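PDB 3C18: nucleotidyltransferase-like protein from Exiguobacterium sibiricum, which is of unproven function but probably transfers nucleotides, combining a nucleotidyltransferase-like domain with a putative substrate-binding domain and a helix-turn-helix domain. Local coordinates for residues A[14-25]-A[94-104]. Sequence-based numbering, arbitrary orientation.
Sequences AAYPETQGIIAV and GTIIFERNDYL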
# COMPACT_ATOMS: atom_id res chain seq x y z
N ALA A 14 7.69 -5.29 -31.36
CA ALA A 14 7.86 -6.68 -31.73
C ALA A 14 9.26 -6.88 -32.27
O ALA A 14 9.83 -7.96 -32.15
CB ALA A 14 6.82 -7.11 -32.77
N ALA A 15 9.82 -5.83 -32.82
CA ALA A 15 11.17 -5.90 -33.46
C ALA A 15 12.28 -5.93 -32.41
O ALA A 15 13.33 -6.52 -32.62
CB ALA A 15 11.39 -4.73 -34.42
N TYR A 16 12.05 -5.25 -31.30
CA TYR A 16 13.04 -5.20 -30.21
C TYR A 16 13.09 -6.60 -29.62
O TYR A 16 12.06 -7.15 -29.19
CB TYR A 16 12.66 -4.18 -29.16
CG TYR A 16 13.67 -4.03 -28.04
CD1 TYR A 16 14.96 -3.61 -28.28
CD2 TYR A 16 13.30 -4.25 -26.74
CE1 TYR A 16 15.86 -3.42 -27.24
CE2 TYR A 16 14.18 -4.07 -25.70
CZ TYR A 16 15.45 -3.66 -25.95
OH TYR A 16 16.32 -3.50 -24.88
N PRO A 17 14.28 -7.19 -29.62
CA PRO A 17 14.44 -8.58 -29.24
C PRO A 17 14.01 -8.95 -27.84
O PRO A 17 13.78 -10.11 -27.59
CB PRO A 17 15.95 -8.79 -29.38
CG PRO A 17 16.37 -7.83 -30.38
CD PRO A 17 15.52 -6.62 -30.16
N GLU A 18 13.93 -7.96 -26.95
CA GLU A 18 13.67 -8.19 -25.51
C GLU A 18 12.22 -8.30 -25.21
O GLU A 18 11.80 -8.69 -24.12
CB GLU A 18 14.27 -7.08 -24.64
CG GLU A 18 15.75 -6.89 -24.82
CD GLU A 18 16.57 -8.09 -24.39
OE1 GLU A 18 15.99 -9.15 -24.01
OE2 GLU A 18 17.81 -7.97 -24.43
N THR A 19 11.44 -7.97 -26.23
CA THR A 19 9.99 -8.02 -26.13
C THR A 19 9.52 -9.47 -26.10
O THR A 19 9.88 -10.23 -26.98
CB THR A 19 9.35 -7.28 -27.29
OG1 THR A 19 9.79 -5.92 -27.28
CG2 THR A 19 7.84 -7.35 -27.20
N GLN A 20 8.74 -9.83 -25.08
CA GLN A 20 8.29 -11.23 -24.89
C GLN A 20 6.86 -11.42 -25.35
O GLN A 20 6.43 -12.51 -25.72
CB GLN A 20 8.41 -11.67 -23.42
CG GLN A 20 9.78 -11.43 -22.84
CD GLN A 20 10.84 -12.19 -23.60
OE1 GLN A 20 10.75 -13.39 -23.74
NE2 GLN A 20 11.85 -11.49 -24.10
N GLY A 21 6.10 -10.35 -25.33
CA GLY A 21 4.69 -10.44 -25.71
C GLY A 21 3.99 -9.12 -25.84
O GLY A 21 4.40 -8.11 -25.27
N ILE A 22 2.97 -9.14 -26.67
CA ILE A 22 2.10 -8.00 -26.88
C ILE A 22 0.67 -8.47 -26.94
O ILE A 22 0.31 -9.36 -27.69
CB ILE A 22 2.45 -7.21 -28.16
CG1 ILE A 22 3.94 -6.84 -28.19
CG2 ILE A 22 1.59 -5.97 -28.27
CD1 ILE A 22 4.32 -6.22 -29.50
N ILE A 23 -0.11 -7.87 -26.07
CA ILE A 23 -1.52 -8.18 -25.89
C ILE A 23 -2.35 -6.96 -26.21
O ILE A 23 -1.98 -5.85 -25.87
CB ILE A 23 -1.80 -8.59 -24.41
CG1 ILE A 23 -1.56 -10.08 -24.22
CG2 ILE A 23 -3.20 -8.23 -24.00
CD1 ILE A 23 -2.74 -10.95 -24.59
N ALA A 24 -3.48 -7.18 -26.87
CA ALA A 24 -4.42 -6.12 -27.17
C ALA A 24 -5.79 -6.37 -26.50
O ALA A 24 -6.33 -7.47 -26.53
CB ALA A 24 -4.55 -5.93 -28.68
N VAL A 25 -6.31 -5.32 -25.89
CA VAL A 25 -7.58 -5.33 -25.20
C VAL A 25 -8.44 -4.18 -25.69
O VAL A 25 -8.05 -3.02 -25.61
CB VAL A 25 -7.39 -5.12 -23.69
CG1 VAL A 25 -8.70 -5.33 -22.92
CG2 VAL A 25 -6.28 -6.03 -23.18
N GLY A 94 -7.17 -10.87 -23.06
CA GLY A 94 -6.51 -10.12 -24.14
C GLY A 94 -6.16 -10.96 -25.33
O GLY A 94 -5.94 -12.16 -25.20
N THR A 95 -6.09 -10.31 -26.48
CA THR A 95 -5.67 -10.95 -27.73
C THR A 95 -4.19 -10.86 -27.95
O THR A 95 -3.62 -9.78 -27.90
CB THR A 95 -6.34 -10.29 -28.93
OG1 THR A 95 -7.76 -10.34 -28.77
CG2 THR A 95 -5.91 -10.95 -30.23
N ILE A 96 -3.56 -12.00 -28.19
CA ILE A 96 -2.10 -12.08 -28.39
C ILE A 96 -1.74 -11.58 -29.78
O ILE A 96 -2.10 -12.18 -30.78
CB ILE A 96 -1.56 -13.51 -28.23
CG1 ILE A 96 -1.73 -13.98 -26.79
CG2 ILE A 96 -0.11 -13.60 -28.64
CD1 ILE A 96 -1.56 -15.45 -26.67
N ILE A 97 -1.03 -10.46 -29.81
CA ILE A 97 -0.63 -9.80 -31.06
C ILE A 97 0.72 -10.33 -31.48
O ILE A 97 1.01 -10.46 -32.66
CB ILE A 97 -0.52 -8.26 -30.89
CG1 ILE A 97 -1.91 -7.64 -30.71
CG2 ILE A 97 0.14 -7.61 -32.06
CD1 ILE A 97 -2.86 -7.99 -31.80
N PHE A 98 1.53 -10.66 -30.49
CA PHE A 98 2.90 -11.08 -30.74
C PHE A 98 3.50 -11.69 -29.51
O PHE A 98 3.23 -11.25 -28.40
CB PHE A 98 3.75 -9.87 -31.15
CG PHE A 98 5.22 -10.13 -31.17
CD1 PHE A 98 5.82 -10.67 -32.29
CD2 PHE A 98 6.00 -9.86 -30.06
CE1 PHE A 98 7.18 -10.93 -32.30
CE2 PHE A 98 7.34 -10.13 -30.06
CZ PHE A 98 7.94 -10.66 -31.17
N GLU A 99 4.34 -12.69 -29.72
CA GLU A 99 5.08 -13.27 -28.60
C GLU A 99 6.30 -14.03 -29.02
O GLU A 99 6.43 -14.48 -30.15
CB GLU A 99 4.18 -14.17 -27.74
CG GLU A 99 3.59 -15.34 -28.50
CD GLU A 99 2.91 -16.35 -27.59
OE1 GLU A 99 3.35 -16.53 -26.44
OE2 GLU A 99 1.94 -16.98 -28.04
N ARG A 100 7.23 -14.10 -28.09
CA ARG A 100 8.42 -14.91 -28.25
C ARG A 100 8.41 -15.99 -27.20
O ARG A 100 8.03 -15.77 -26.06
CB ARG A 100 9.69 -14.08 -28.08
CG ARG A 100 10.03 -13.18 -29.25
CD ARG A 100 11.38 -12.50 -29.02
NE ARG A 100 11.81 -11.76 -30.19
CZ ARG A 100 11.60 -10.46 -30.37
NH1 ARG A 100 10.96 -9.76 -29.46
NH2 ARG A 100 12.02 -9.86 -31.48
N ASN A 101 8.83 -17.18 -27.61
CA ASN A 101 9.02 -18.30 -26.69
C ASN A 101 7.72 -18.71 -26.00
O ASN A 101 7.72 -19.16 -24.86
CB ASN A 101 10.07 -17.92 -25.64
CG ASN A 101 11.43 -17.62 -26.26
OD1 ASN A 101 11.85 -18.27 -27.22
ND2 ASN A 101 12.13 -16.62 -25.70
N ASP A 102 6.63 -18.52 -26.73
CA ASP A 102 5.30 -18.92 -26.27
C ASP A 102 5.00 -18.30 -24.91
O ASP A 102 4.18 -18.78 -24.14
CB ASP A 102 5.22 -20.44 -26.17
CG ASP A 102 5.20 -21.11 -27.53
OD1 ASP A 102 4.59 -20.53 -28.48
OD2 ASP A 102 5.77 -22.22 -27.66
N TYR A 103 5.69 -17.21 -24.63
CA TYR A 103 5.55 -16.54 -23.34
C TYR A 103 4.09 -16.27 -22.93
O TYR A 103 3.66 -16.58 -21.81
CB TYR A 103 6.38 -15.26 -23.30
CG TYR A 103 6.06 -14.41 -22.11
CD1 TYR A 103 6.61 -14.69 -20.87
CD2 TYR A 103 5.17 -13.34 -22.21
CE1 TYR A 103 6.30 -13.94 -19.76
CE2 TYR A 103 4.84 -12.60 -21.11
CZ TYR A 103 5.42 -12.90 -19.88
OH TYR A 103 5.12 -12.15 -18.75
N LEU A 104 3.31 -15.73 -23.85
CA LEU A 104 1.93 -15.32 -23.53
C LEU A 104 0.98 -16.51 -23.58
O LEU A 104 0.01 -16.55 -22.84
CB LEU A 104 1.42 -14.21 -24.42
CG LEU A 104 1.97 -12.84 -24.10
CD1 LEU A 104 1.53 -11.84 -25.17
CD2 LEU A 104 1.51 -12.39 -22.70
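Arg100 reaches the end of helix 2-15 and the turn that leads to strand 19-26, and binds backbone carbonyls of both. Arg100 NH1 donates to Thr19 O at 2.7 Å, on a lone pair and in the guanidinium plane. Two weak bonds add to this, from NH1 to Tyr16 O and from NH2 to Ala14 O. The side chain is extended from CG to NE (chi2 -175°, chi3 173°), which carries the guanidinium to the helix end. Pro17 O lies over one guanidinium face and Phe98 CZ over the opposite one. The Phe98 ring in turn receives Ala14 CB over its centre, a CH-pi contact of 3.7 Å from CB to the centroid.

Backbone pairing sets these side chains in place: strands 19-25 and 95-99 run antiparallel. Ala24 and Thr95 exchange two backbone bonds, and Ile22 N donates to Phe98 O at 2.7 Å. A classic beta bulge follows: Ile97 and Phe98 both face Ile22, whose O takes a 2.7 Å bond from Ile97 N and a weak one from Phe98 N. Arg100 N closes the ladder on Gln20 O.

Ile22, Ala24 and Phe98 share the sheet face that meets helix 2-15, where Ala24 CB touches Ile97 CG1 at 3.7 Å. On the other face Leu104 CD1 presses on Gly21 CA at 3.5 Å, tighter than usual, and also meets Ile23 CG1. Gln20 CB sits over the Tyr103 ring. Thr19 OG1 bonds to Tyr13 O, tying the strand back to the helix.

Strand 95-99 is the outermost strand on this side of the mixed sheet of the nucleotidyltransferase-like domain, next to strand 19-26. The carbonyls gathered from the C-terminal end of helix 2-15 and the following turn probably favour the positive charge of Arg100, which links this helix end to the edge strand.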